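Local coordinates for protein serine protease pet (Escherichia coli, PDB 4OM9) that acts as a secreted autotransporter serine protease and enterotoxin of enteroaggregative strains, with host alpha-fodrin as a probable target, at residues 511-516 against 589-594; 466-471 against 485-490; 660-665 against 681-686. All blocks are in the same frame, centred on the assembly; numbering follows the deposited sequence.

Contact 1: 511-516 against 589-594; sequences NAPLVM and EDSSLS
Leu514 and Val515 pair in parallel with Leu593 and Ser594, the short strands 514-516 and 592-594 lying 4.9 Å apart at closest approach with 10° between their directions. The ladder alternates regularly: Leu514 N donates to Ser592 O, Ser594 N to Leu514 O, and Met516 N to Ser594 O at 2.9 Å. Ahead of the strands, Asn511 N reaches Glu589 O at 3.1 Å in a nearly straight bond. Leu514 O is gripped twice, since a water also donates to it at 2.8 Å; that water bonds Ser592 OG as well. The same water lies 2.9 Å from Ser594 OG, joining two serines on the same side as Val515. Ser594 OG has a further, weak partner in Asp616. Opposite them, Leu514 and Leu593 run side by side in the same direction, Leu514 CD2 meeting Leu593 CD1 at 3.8 Å. Both leucines have CG anti to the backbone N (chi1 -170° and 174°), which stacks their branches one above the other, and Leu586 of strand 585-589 touches both. Parallel rungs in register, with the leucines stacked on the inner side and serines meeting water on the other, are characteristic of the right-handed beta-helix of autotransporter passenger domains.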
ATOM      1  N   ASN A 511     -22.701   9.468  -4.221  1.00 33.10           N
ATOM      2  CA  ASN A 511     -22.725  10.523  -5.226  1.00 34.83           C
ATOM      3  C   ASN A 511     -21.359  10.994  -5.732  1.00 35.60           C
ATOM      4  O   ASN A 511     -21.306  11.853  -6.609  1.00 36.63           O
ATOM      5  CB  ASN A 511     -23.526  11.736  -4.692  1.00 35.09           C
ATOM      6  CG  ASN A 511     -25.051  11.537  -4.810  1.00 37.04           C
ATOM      7  OD1 ASN A 511     -25.522  10.841  -5.702  1.00 37.15           O
ATOM      8  ND2 ASN A 511     -25.814  12.152  -3.902  1.00 36.22           N
ATOM      9  N   ALA A 512     -20.269  10.430  -5.211  1.00 33.34           N
ATOM     10  CA  ALA A 512     -18.911  10.881  -5.568  1.00 35.90           C
ATOM     11  C   ALA A 512     -17.920   9.717  -5.570  1.00 34.10           C
ATOM     12  O   ALA A 512     -17.974   8.866  -4.699  1.00 32.79           O
ATOM     13  CB  ALA A 512     -18.437  11.979  -4.595  1.00 32.67           C
ATOM     14  N   PRO A 513     -17.000   9.673  -6.545  1.00 37.06           N
ATOM     15  CA  PRO A 513     -16.190   8.454  -6.708  1.00 34.40           C
ATOM     16  C   PRO A 513     -15.113   8.221  -5.633  1.00 32.38           C
ATOM     17  O   PRO A 513     -14.543   9.152  -5.069  1.00 30.67           O
ATOM     18  CB  PRO A 513     -15.519   8.653  -8.081  1.00 36.80           C
ATOM     19  CG  PRO A 513     -16.234   9.823  -8.715  1.00 39.98           C
ATOM     20  CD  PRO A 513     -16.696  10.674  -7.578  1.00 38.71           C
ATOM     21  N   LEU A 514     -14.862   6.946  -5.367  1.00 32.02           N
ATOM     22  CA  LEU A 514     -13.772   6.511  -4.528  1.00 31.92           C
ATOM     23  C   LEU A 514     -12.784   5.690  -5.361  1.00 35.01           C
ATOM     24  O   LEU A 514     -13.176   4.887  -6.222  1.00 31.86           O
ATOM     25  CB  LEU A 514     -14.272   5.681  -3.349  1.00 33.94           C
ATOM     26  CG  LEU A 514     -13.168   5.407  -2.318  1.00 36.07           C
ATOM     27  CD1 LEU A 514     -12.998   6.623  -1.417  1.00 31.76           C
ATOM     28  CD2 LEU A 514     -13.468   4.177  -1.498  1.00 34.68           C
ATOM     29  N   VAL A 515     -11.506   5.913  -5.085  1.00 36.30           N
ATOM     30  CA  VAL A 515     -10.407   5.198  -5.716  1.00 36.30           C
ATOM     31  C   VAL A 515      -9.449   4.708  -4.651  1.00 33.78           C
ATOM     32  O   VAL A 515      -8.988   5.487  -3.808  1.00 32.92           O
ATOM     33  CB  VAL A 515      -9.640   6.077  -6.695  1.00 34.99           C
ATOM     34  CG1 VAL A 515      -8.390   5.363  -7.164  1.00 33.01           C
ATOM     35  CG2 VAL A 515     -10.537   6.434  -7.872  1.00 36.09           C
ATOM     36  N   MET A 516      -9.206   3.406  -4.658  1.00 33.52           N
ATOM     37  CA  MET A 516      -8.185   2.807  -3.828  1.00 37.03           C
ATOM     38  C   MET A 516      -7.054   2.324  -4.737  1.00 36.33           C
ATOM     39  O   MET A 516      -7.293   1.624  -5.745  1.00 38.13           O
ATOM     40  CB  MET A 516      -8.744   1.642  -3.004  1.00 35.65           C
ATOM     41  CG  MET A 516      -9.896   1.980  -2.079  1.00 38.18           C
ATOM     42  SD  MET A 516     -10.612   0.448  -1.445  1.00 39.86           S
ATOM     43  CE  MET A 516     -11.946   1.070  -0.433  1.00 43.80           C
ATOM     44  N   GLU A 589     -23.387   4.318  -3.324  1.00 35.93           N
ATOM     45  CA  GLU A 589     -24.623   4.677  -3.987  1.00 39.57           C
ATOM     46  C   GLU A 589     -24.340   5.655  -5.125  1.00 39.65           C
ATOM     47  O   GLU A 589     -23.628   6.635  -4.944  1.00 39.19           O
ATOM     48  CB  GLU A 589     -25.622   5.250  -2.977  1.00 41.87           C
ATOM     49  CG  GLU A 589     -25.861   4.287  -1.828  1.00 40.20           C
ATOM     50  CD  GLU A 589     -27.033   4.638  -0.939  1.00 43.59           C
ATOM     51  OE1 GLU A 589     -27.513   5.798  -0.950  1.00 41.30           O
ATOM     52  OE2 GLU A 589     -27.469   3.722  -0.217  1.00 48.45           O
ATOM     53  N   ASP A 590     -24.852   5.331  -6.309  1.00 39.60           N
ATOM     54  CA  ASP A 590     -24.790   6.218  -7.468  1.00 42.26           C
ATOM     55  C   ASP A 590     -23.409   6.810  -7.806  1.00 38.12           C
ATOM     56  O   ASP A 590     -23.303   7.976  -8.198  1.00 42.76           O
ATOM     57  CB  ASP A 590     -25.797   7.343  -7.262  1.00 42.51           C
ATOM     58  CG  ASP A 590     -27.179   6.808  -6.887  1.00 50.82           C
ATOM     59  OD1 ASP A 590     -27.926   6.366  -7.798  1.00 49.30           O
ATOM     60  OD2 ASP A 590     -27.500   6.799  -5.676  1.00 53.02           O
ATOM     61  N   SER A 591     -22.360   6.006  -7.689  1.00 35.42           N
ATOM     62  CA  SER A 591     -21.038   6.501  -8.051  1.00 37.40           C
ATOM     63  C   SER A 591     -20.144   5.352  -8.489  1.00 34.01           C
ATOM     64  O   SER A 591     -20.630   4.323  -8.955  1.00 34.10           O
ATOM     65  CB  SER A 591     -20.408   7.273  -6.879  1.00 34.50           C
ATOM     66  OG  SER A 591     -19.333   8.092  -7.324  1.00 34.15           O
ATOM     67  N   SER A 592     -18.833   5.498  -8.358  1.00 33.96           N
ATOM     68  CA  SER A 592     -18.020   4.373  -8.756  1.00 33.78           C
ATOM     69  C   SER A 592     -16.879   4.097  -7.793  1.00 32.27           C
ATOM     70  O   SER A 592     -16.308   4.991  -7.163  1.00 32.07           O
ATOM     71  CB  SER A 592     -17.497   4.562 -10.187  1.00 35.27           C
ATOM     72  OG  SER A 592     -16.604   5.649 -10.292  1.00 36.47           O
ATOM     73  N   LEU A 593     -16.590   2.817  -7.664  1.00 33.10           N
ATOM     74  CA  LEU A 593     -15.482   2.354  -6.870  1.00 32.60           C
ATOM     75  C   LEU A 593     -14.450   1.739  -7.808  1.00 32.27           C
ATOM     76  O   LEU A 593     -14.774   0.853  -8.588  1.00 33.86           O
ATOM     77  CB  LEU A 593     -15.958   1.344  -5.835  1.00 31.77           C
ATOM     78  CG  LEU A 593     -14.883   0.648  -5.017  1.00 32.35           C
ATOM     79  CD1 LEU A 593     -14.074   1.654  -4.229  1.00 35.46           C
ATOM     80  CD2 LEU A 593     -15.527  -0.352  -4.102  1.00 35.66           C
ATOM     81  N   SER A 594     -13.221   2.241  -7.739  1.00 32.18           N
ATOM     82  CA  SER A 594     -12.115   1.723  -8.527  1.00 33.80           C
ATOM     83  C   SER A 594     -11.015   1.206  -7.609  1.00 35.15           C
ATOM     84  O   SER A 594     -10.568   1.899  -6.680  1.00 33.05           O
ATOM     85  CB  SER A 594     -11.527   2.800  -9.452  1.00 32.00           C
ATOM     86  OG  SER A 594     -12.525   3.395 -10.252  1.00 34.74           O
TER
HETATM   87  O   HOH W   1     -20.396  10.051  -8.958  1.00 41.77           O
HETATM   88  O   HOH W   2     -13.762   5.623  -8.837  1.00 30.72           O

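Contact 2: 466-471 against 485-490; sequences NNQNNY and HHLDTK
Asn467, whose amide packs against the ring of His485, donates from ND2 to Asn469 O at 2.8 Å; the bond is almost straight (175°) and its acceptor lies in the amide plane. This bond lies within the loop between strands 461-465 and 471-473, a turn of the beta-helix that rests on the end of strand 481-486 in the next coil. With its rotation fixed in this way, the Asn467 amide lies nearly parallel to the imidazole, the planes 10° apart although the side chains cross at about a right angle. Asn467 OD1 approaches His485 CE1 at 3.2 Å, obliquely to the ring; it is buried without a hydrogen-bonding partner, so the polarised C-H may offer it some compensation. Having CG anti to its backbone N (chi1 -180°) carries the His485 ring across to the loop; ND1 bonds Val465 O, just before it, and NE2 bonds Ala494 O from another loop. Two carbonyl partners hold the ring at both nitrogens and would favour its doubly protonated form. Beyond the ring, Leu487 points its branches at the loop: CD1 lies 3.7 Å from Asn467 O, while CD2 is near Asn466 O and the side-chain CG of Gln468. At the margin, Asn466 CB rests 3.8 Å from His486 O.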
ATOM      1  N   ASN A 466     -15.146  15.209   2.017  1.00 28.68           N
ATOM      2  CA  ASN A 466     -16.103  15.539   0.970  1.00 31.34           C
ATOM      3  C   ASN A 466     -15.557  16.508  -0.060  1.00 28.97           C
ATOM      4  O   ASN A 466     -16.231  17.431  -0.475  1.00 31.12           O
ATOM      5  CB  ASN A 466     -17.405  16.078   1.585  1.00 28.58           C
ATOM      6  CG  ASN A 466     -17.185  17.255   2.467  1.00 31.37           C
ATOM      7  OD1 ASN A 466     -16.057  17.745   2.583  1.00 33.11           O
ATOM      8  ND2 ASN A 466     -18.260  17.743   3.107  1.00 29.90           N
ATOM      9  N   ASN A 467     -14.327  16.269  -0.486  1.00 29.81           N
ATOM     10  CA  ASN A 467     -13.795  16.931  -1.665  1.00 34.75           C
ATOM     11  C   ASN A 467     -14.719  16.840  -2.892  1.00 35.73           C
ATOM     12  O   ASN A 467     -15.396  15.819  -3.126  1.00 33.06           O
ATOM     13  CB  ASN A 467     -12.442  16.333  -2.010  1.00 31.39           C
ATOM     14  CG  ASN A 467     -12.514  14.842  -2.191  1.00 32.16           C
ATOM     15  OD1 ASN A 467     -12.803  14.111  -1.241  1.00 29.29           O
ATOM     16  ND2 ASN A 467     -12.252  14.371  -3.420  1.00 29.36           N
ATOM     17  N   GLN A 468     -14.732  17.909  -3.680  1.00 39.06           N
ATOM     18  CA  GLN A 468     -15.563  17.978  -4.871  1.00 43.18           C
ATOM     19  C   GLN A 468     -14.719  17.827  -6.135  1.00 45.04           C
ATOM     20  O   GLN A 468     -15.241  17.739  -7.250  1.00 47.60           O
ATOM     21  CB  GLN A 468     -16.335  19.293  -4.897  1.00 46.06           C
ATOM     22  CG  GLN A 468     -17.246  19.492  -3.692  1.00 44.30           C
ATOM     23  CD  GLN A 468     -18.087  20.754  -3.798  1.00 56.24           C
ATOM     24  OE1 GLN A 468     -17.789  21.768  -3.166  1.00 60.38           O
ATOM     25  NE2 GLN A 468     -19.142  20.698  -4.604  1.00 58.28           N
ATOM     26  N   ASN A 469     -13.406  17.808  -5.950  1.00 43.60           N
ATOM     27  CA  ASN A 469     -12.494  17.634  -7.057  1.00 42.56           C
ATOM     28  C   ASN A 469     -11.508  16.558  -6.711  1.00 41.56           C
ATOM     29  O   ASN A 469     -11.497  16.064  -5.580  1.00 38.69           O
ATOM     30  CB  ASN A 469     -11.755  18.928  -7.382  1.00 45.23           C
ATOM     31  CG  ASN A 469     -12.649  20.144  -7.309  1.00 55.40           C
ATOM     32  OD1 ASN A 469     -12.440  21.040  -6.476  1.00 60.07           O
ATOM     33  ND2 ASN A 469     -13.654  20.193  -8.185  1.00 49.10           N
ATOM     34  N   ASN A 470     -10.688  16.198  -7.697  1.00 35.95           N
ATOM     35  CA  ASN A 470      -9.666  15.188  -7.523  1.00 32.22           C
ATOM     36  C   ASN A 470      -8.754  15.539  -6.367  1.00 31.86           C
ATOM     37  O   ASN A 470      -8.168  16.626  -6.326  1.00 30.18           O
ATOM     38  CB  ASN A 470      -8.836  15.035  -8.792  1.00 32.58           C
ATOM     39  CG  ASN A 470      -9.517  14.191  -9.851  1.00 37.02           C
ATOM     40  OD1 ASN A 470     -10.645  13.711  -9.676  1.00 41.83           O
ATOM     41  ND2 ASN A 470      -8.836  14.021 -10.969  1.00 39.30           N
ATOM     42  N   TYR A 471      -8.652  14.612  -5.428  1.00 32.72           N
ATOM     43  CA  TYR A 471      -7.835  14.814  -4.252  1.00 28.71           C
ATOM     44  C   TYR A 471      -7.280  13.468  -3.786  1.00 30.82           C
ATOM     45  O   TYR A 471      -7.991  12.445  -3.793  1.00 30.42           O
ATOM     46  CB  TYR A 471      -8.631  15.495  -3.126  1.00 28.06           C
ATOM     47  CG  TYR A 471      -8.037  15.191  -1.772  1.00 28.19           C
ATOM     48  CD1 TYR A 471      -6.881  15.832  -1.325  1.00 26.84           C
ATOM     49  CD2 TYR A 471      -8.607  14.234  -0.954  1.00 28.47           C
ATOM     50  CE1 TYR A 471      -6.320  15.522  -0.086  1.00 26.17           C
ATOM     51  CE2 TYR A 471      -8.067  13.930   0.267  1.00 28.15           C
ATOM     52  CZ  TYR A 471      -6.925  14.571   0.701  1.00 25.93           C
ATOM     53  OH  TYR A 471      -6.412  14.224   1.926  1.00 25.42           O
ATOM     54  N   HIS A 485     -17.549   9.360   2.195  1.00 28.74           N
ATOM     55  CA  HIS A 485     -17.339  10.323   1.118  1.00 28.79           C
ATOM     56  C   HIS A 485     -18.716  10.617   0.485  1.00 29.48           C
ATOM     57  O   HIS A 485     -19.042  10.065  -0.550  1.00 29.98           O
ATOM     58  CB  HIS A 485     -16.328   9.751   0.115  1.00 28.79           C
ATOM     59  CG  HIS A 485     -16.015  10.640  -1.046  1.00 29.00           C
ATOM     60  ND1 HIS A 485     -15.734  11.981  -0.912  1.00 28.76           N
ATOM     61  CD2 HIS A 485     -15.890  10.365  -2.364  1.00 29.53           C
ATOM     62  CE1 HIS A 485     -15.466  12.497  -2.096  1.00 29.15           C
ATOM     63  NE2 HIS A 485     -15.552  11.537  -2.996  1.00 29.64           N
ATOM     64  N   HIS A 486     -19.527  11.453   1.151  1.00 29.58           N
ATOM     65  CA  HIS A 486     -20.901  11.770   0.731  1.00 32.68           C
ATOM     66  C   HIS A 486     -21.043  13.165   0.128  1.00 35.81           C
ATOM     67  O   HIS A 486     -20.581  14.159   0.698  1.00 33.35           O
ATOM     68  CB  HIS A 486     -21.863  11.680   1.909  1.00 30.50           C
ATOM     69  CG  HIS A 486     -21.931  10.330   2.552  1.00 30.50           C
ATOM     70  ND1 HIS A 486     -22.709  10.082   3.655  1.00 30.79           N
ATOM     71  CD2 HIS A 486     -21.323   9.160   2.233  1.00 31.14           C
ATOM     72  CE1 HIS A 486     -22.592   8.804   3.996  1.00 30.99           C
ATOM     73  NE2 HIS A 486     -21.756   8.228   3.153  1.00 33.00           N
ATOM     74  N   LEU A 487     -21.704  13.250  -1.016  1.00 37.03           N
ATOM     75  CA  LEU A 487     -22.056  14.551  -1.567  1.00 40.04           C
ATOM     76  C   LEU A 487     -23.553  14.589  -1.828  1.00 41.91           C
ATOM     77  O   LEU A 487     -24.176  13.544  -2.003  1.00 41.49           O
ATOM     78  CB  LEU A 487     -21.255  14.848  -2.829  1.00 38.32           C
ATOM     79  CG  LEU A 487     -19.850  15.363  -2.500  1.00 38.79           C
ATOM     80  CD1 LEU A 487     -19.024  15.528  -3.736  1.00 34.80           C
ATOM     81  CD2 LEU A 487     -19.978  16.695  -1.797  1.00 38.61           C
ATOM     82  N   ASP A 488     -24.123  15.794  -1.821  1.00 47.08           N
ATOM     83  CA  ASP A 488     -25.572  15.981  -1.914  1.00 48.34           C
ATOM     84  C   ASP A 488     -26.113  15.711  -3.304  1.00 49.20           C
ATOM     85  O   ASP A 488     -27.274  15.336  -3.477  1.00 50.52           O
ATOM     86  CB  ASP A 488     -25.954  17.404  -1.498  1.00 50.33           C
ATOM     87  CG  ASP A 488     -26.041  17.567  -0.000  1.00 57.01           C
ATOM     88  OD1 ASP A 488     -26.045  16.535   0.705  1.00 55.24           O
ATOM     89  OD2 ASP A 488     -26.122  18.723   0.475  1.00 60.10           O
ATOM     90  N   THR A 489     -25.256  15.940  -4.288  1.00 43.02           N
ATOM     91  CA  THR A 489     -25.594  15.772  -5.688  1.00 40.26           C
ATOM     92  C   THR A 489     -24.521  14.921  -6.385  1.00 39.57           C
ATOM     93  O   THR A 489     -23.323  15.023  -6.079  1.00 40.21           O
ATOM     94  CB  THR A 489     -25.760  17.154  -6.362  1.00 44.19           C
ATOM     95  OG1 THR A 489     -27.154  17.408  -6.577  1.00 48.98           O
ATOM     96  CG2 THR A 489     -25.040  17.237  -7.688  1.00 45.92           C
ATOM     97  N   LYS A 490     -24.972  14.054  -7.287  1.00 39.98           N
ATOM     98  CA  LYS A 490     -24.096  13.179  -8.045  1.00 41.72           C
ATOM     99  C   LYS A 490     -23.033  13.990  -8.773  1.00 41.62           C
ATOM    100  O   LYS A 490     -23.360  14.817  -9.625  1.00 43.49           O
ATOM    101  CB  LYS A 490     -24.921  12.354  -9.045  1.00 47.18           C
ATOM    102  CG  LYS A 490     -24.178  11.226  -9.738  1.00 46.62           C
ATOM    103  CD  LYS A 490     -25.080  10.610 -10.813  1.00 48.25           C
ATOM    104  CE  LYS A 490     -24.557   9.272 -11.303  1.00 52.69           C
ATOM    105  NZ  LYS A 490     -23.073   9.201 -11.344  1.00 43.20           N
TER

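Contact 3: 660-665 against 681-686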
ATOM      1  N   GLY A 660     -25.981  -0.872 -12.084  1.00 37.73           N
ATOM      2  CA  GLY A 660     -24.608  -0.434 -12.307  1.00 36.82           C
ATOM      3  C   GLY A 660     -23.858  -1.456 -13.151  1.00 42.65           C
ATOM      4  O   GLY A 660     -24.452  -2.108 -14.028  1.00 40.50           O
ATOM      5  N   SER A 661     -22.580  -1.680 -12.839  1.00 42.56           N
ATOM      6  CA  SER A 661     -21.808  -2.758 -13.454  1.00 43.40           C
ATOM      7  C   SER A 661     -20.522  -3.106 -12.687  1.00 40.18           C
ATOM      8  O   SER A 661     -20.057  -2.324 -11.864  1.00 38.78           O
ATOM      9  CB  SER A 661     -21.477  -2.385 -14.900  1.00 41.38           C
ATOM     10  OG  SER A 661     -20.674  -1.224 -14.927  1.00 44.85           O
ATOM     11  N   ILE A 662     -19.967  -4.286 -12.965  1.00 36.07           N
ATOM     12  CA  ILE A 662     -18.727  -4.716 -12.345  1.00 37.64           C
ATOM     13  C   ILE A 662     -17.720  -5.127 -13.407  1.00 40.12           C
ATOM     14  O   ILE A 662     -18.066  -5.806 -14.384  1.00 42.69           O
ATOM     15  CB  ILE A 662     -18.937  -5.902 -11.360  1.00 33.80           C
ATOM     16  CG1 ILE A 662     -19.932  -5.531 -10.267  1.00 33.73           C
ATOM     17  CG2 ILE A 662     -17.613  -6.308 -10.730  1.00 33.64           C
ATOM     18  CD1 ILE A 662     -20.251  -6.689  -9.311  1.00 33.92           C
ATOM     19  N   SER A 663     -16.467  -4.730 -13.212  1.00 41.91           N
ATOM     20  CA  SER A 663     -15.427  -4.987 -14.194  1.00 43.05           C
ATOM     21  C   SER A 663     -14.166  -5.443 -13.489  1.00 42.11           C
ATOM     22  O   SER A 663     -13.729  -4.829 -12.513  1.00 42.60           O
ATOM     23  CB  SER A 663     -15.152  -3.739 -15.017  1.00 42.19           C
ATOM     24  OG  SER A 663     -14.197  -3.982 -16.007  1.00 48.80           O
ATOM     25  N   ILE A 664     -13.580  -6.528 -13.976  1.00 36.53           N
ATOM     26  CA  ILE A 664     -12.360  -7.052 -13.388  1.00 35.08           C
ATOM     27  C   ILE A 664     -11.297  -7.098 -14.474  1.00 41.48           C
ATOM     28  O   ILE A 664     -11.448  -7.786 -15.486  1.00 46.77           O
ATOM     29  CB  ILE A 664     -12.598  -8.427 -12.754  1.00 36.41           C
ATOM     30  CG1 ILE A 664     -13.733  -8.296 -11.725  1.00 36.30           C
ATOM     31  CG2 ILE A 664     -11.326  -8.950 -12.110  1.00 35.75           C
ATOM     32  CD1 ILE A 664     -14.026  -9.540 -10.924  1.00 38.15           C
ATOM     33  N   GLY A 665     -10.239  -6.319 -14.275  1.00 35.79           N
ATOM     34  CA  GLY A 665      -9.257  -6.108 -15.311  1.00 36.59           C
ATOM     35  C   GLY A 665      -7.952  -6.871 -15.159  1.00 37.80           C
ATOM     36  O   GLY A 665      -7.746  -7.628 -14.212  1.00 39.24           O
ATOM     37  N   THR A 681     -27.016  -6.696 -12.444  1.00 37.31           N
ATOM     38  CA  THR A 681     -25.656  -6.210 -12.328  1.00 37.13           C
ATOM     39  C   THR A 681     -24.656  -6.998 -13.184  1.00 35.61           C
ATOM     40  O   THR A 681     -24.149  -8.035 -12.764  1.00 38.95           O
ATOM     41  CB  THR A 681     -25.193  -6.203 -10.835  1.00 41.21           C
ATOM     42  OG1 THR A 681     -25.966  -5.238 -10.092  1.00 38.62           O
ATOM     43  CG2 THR A 681     -23.681  -5.863 -10.712  1.00 36.61           C
ATOM     44  N   ALA A 682     -24.359  -6.481 -14.375  1.00 45.06           N
ATOM     45  CA  ALA A 682     -23.496  -7.191 -15.319  1.00 46.54           C
ATOM     46  C   ALA A 682     -22.037  -7.310 -14.848  1.00 51.39           C
ATOM     47  O   ALA A 682     -21.427  -6.332 -14.412  1.00 50.33           O
ATOM     48  CB  ALA A 682     -23.544  -6.516 -16.678  1.00 52.01           C
ATOM     49  N   LEU A 683     -21.492  -8.520 -14.957  1.00 42.11           N
ATOM     50  CA  LEU A 683     -20.142  -8.814 -14.513  1.00 41.28           C
ATOM     51  C   LEU A 683     -19.227  -9.148 -15.680  1.00 45.69           C
ATOM     52  O   LEU A 683     -19.451 -10.134 -16.388  1.00 48.98           O
ATOM     53  CB  LEU A 683     -20.149  -9.977 -13.521  1.00 35.87           C
ATOM     54  CG  LEU A 683     -18.751 -10.477 -13.125  1.00 38.02           C
ATOM     55  CD1 LEU A 683     -17.885  -9.340 -12.630  1.00 39.01           C
ATOM     56  CD2 LEU A 683     -18.844 -11.554 -12.073  1.00 35.71           C
ATOM     57  N   THR A 684     -18.186  -8.345 -15.876  1.00 54.03           N
ATOM     58  CA  THR A 684     -17.258  -8.600 -16.972  1.00 54.73           C
ATOM     59  C   THR A 684     -15.848  -8.862 -16.477  1.00 56.51           C
ATOM     60  O   THR A 684     -15.217  -7.994 -15.885  1.00 59.70           O
ATOM     61  CB  THR A 684     -17.224  -7.436 -17.977  1.00 54.84           C
ATOM     62  OG1 THR A 684     -18.515  -7.294 -18.582  1.00 54.53           O
ATOM     63  CG2 THR A 684     -16.205  -7.721 -19.076  1.00 57.20           C
ATOM     64  N   ILE A 685     -15.362 -10.073 -16.737  1.00 40.88           N
ATOM     65  CA  ILE A 685     -14.015 -10.484 -16.346  1.00 41.71           C
ATOM     66  C   ILE A 685     -13.105 -10.421 -17.558  1.00 45.84           C
ATOM     67  O   ILE A 685     -13.254 -11.214 -18.481  1.00 50.41           O
ATOM     68  CB  ILE A 685     -14.029 -11.896 -15.747  1.00 37.70           C
ATOM     69  CG1 ILE A 685     -14.952 -11.905 -14.520  1.00 36.90           C
ATOM     70  CG2 ILE A 685     -12.639 -12.342 -15.400  1.00 38.24           C
ATOM     71  CD1 ILE A 685     -15.030 -13.223 -13.788  1.00 37.31           C
ATOM     72  N   HIS A 686     -12.189  -9.455 -17.573  1.00 48.29           N
ATOM     73  CA  HIS A 686     -11.350  -9.212 -18.749  1.00 47.98           C
ATOM     74  C   HIS A 686     -10.141 -10.140 -18.827  1.00 50.23           C
ATOM     75  O   HIS A 686      -9.790 -10.811 -17.858  1.00 47.76           O
ATOM     76  CB  HIS A 686     -10.845  -7.768 -18.780  1.00 46.80           C
ATOM     77  CG  HIS A 686     -11.921  -6.740 -18.949  1.00 48.00           C
ATOM     78  ND1 HIS A 686     -12.413  -6.373 -20.180  1.00 49.48           N
ATOM     79  CD2 HIS A 686     -12.574  -5.977 -18.036  1.00 43.34           C
ATOM     80  CE1 HIS A 686     -13.334  -5.434 -20.024  1.00 47.54           C
ATOM     81  NE2 HIS A 686     -13.446  -5.175 -18.734  1.00 45.26           N
TER
HETATM   82  O   HOH W   3     -19.740  -5.534 -16.718  1.00 45.30           O
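Ile662 reaches across to Thr681 and Leu683 with every carbon of its side chain beyond CA. Its CB lies 3.8 Å from Leu683 CD1, and the CG2 branch presses closer on that same methyl, at 3.6 Å. The other branch heads the opposite way along the strand: CG1, anti to the carbonyl carbon (chi1 -58°), meets Thr681 CG2 at 3.8 Å, and the terminal CD1 stays beside this methyl. Ile662 therefore straddles two residues of the neighbouring rung, while Thr681 turns its hydroxyl aside to bond Asp659 O. Leu683 CD1 extends the apolar row to Ile664 CD1, which also meets Ile685 CG1.

Four bonds join the parallel backbones: Ile662 N to Ala682 O, Thr684 N to Ile662 O, Ile664 N to Thr684 O, and His686 N to Ile664 O at 2.8 Å. Ile662 O takes a second donor, a water at 2.9 Å that also bonds Thr684 OG1 at 2.8 Å. On the side bearing Ser663 and Thr684, the His686 ring lies with one face toward Thr684 and its edge toward Ser663: Ser663 OG is 3.1 Å from His686 NE2, and Thr684 CG2 lies 3.7 Å above the ring plane near the rim.

These are consecutive rungs of the beta-helix. Strand 611-614 flanks 661-664 on its other edge and strand 703-705 continues beyond 682-685, while inside the coil Ile655 of strand 655-658 packs on Ile662, and Val691 of strand 690-693 touches Ile664 and Ile685.

How the contacts relate
The three contacts follow one another along the chain and along the beta-helical stalk. Contacts 1 and 2 adjoin, their centres about 10 Å apart: Asn511 ND2 bonds Leu487 O at 2.9 Å, and Ala512 CB packs 3.3 Å from His485 NE2, so the histidine of contact 2 also meets the loop of contact 1 that leads into strand 514-516. Contact 3 lies further along, its centre about 15 Å from that of contact 1 and about 24 Å from that of contact 2, touching neither. Strand 611-614 bridges the gap between contacts 1 and 3, pairing with 592-595 on one side and 661-664 on the other. All three lie in the coil stack, away in sequence from the N-terminal region of the protease family.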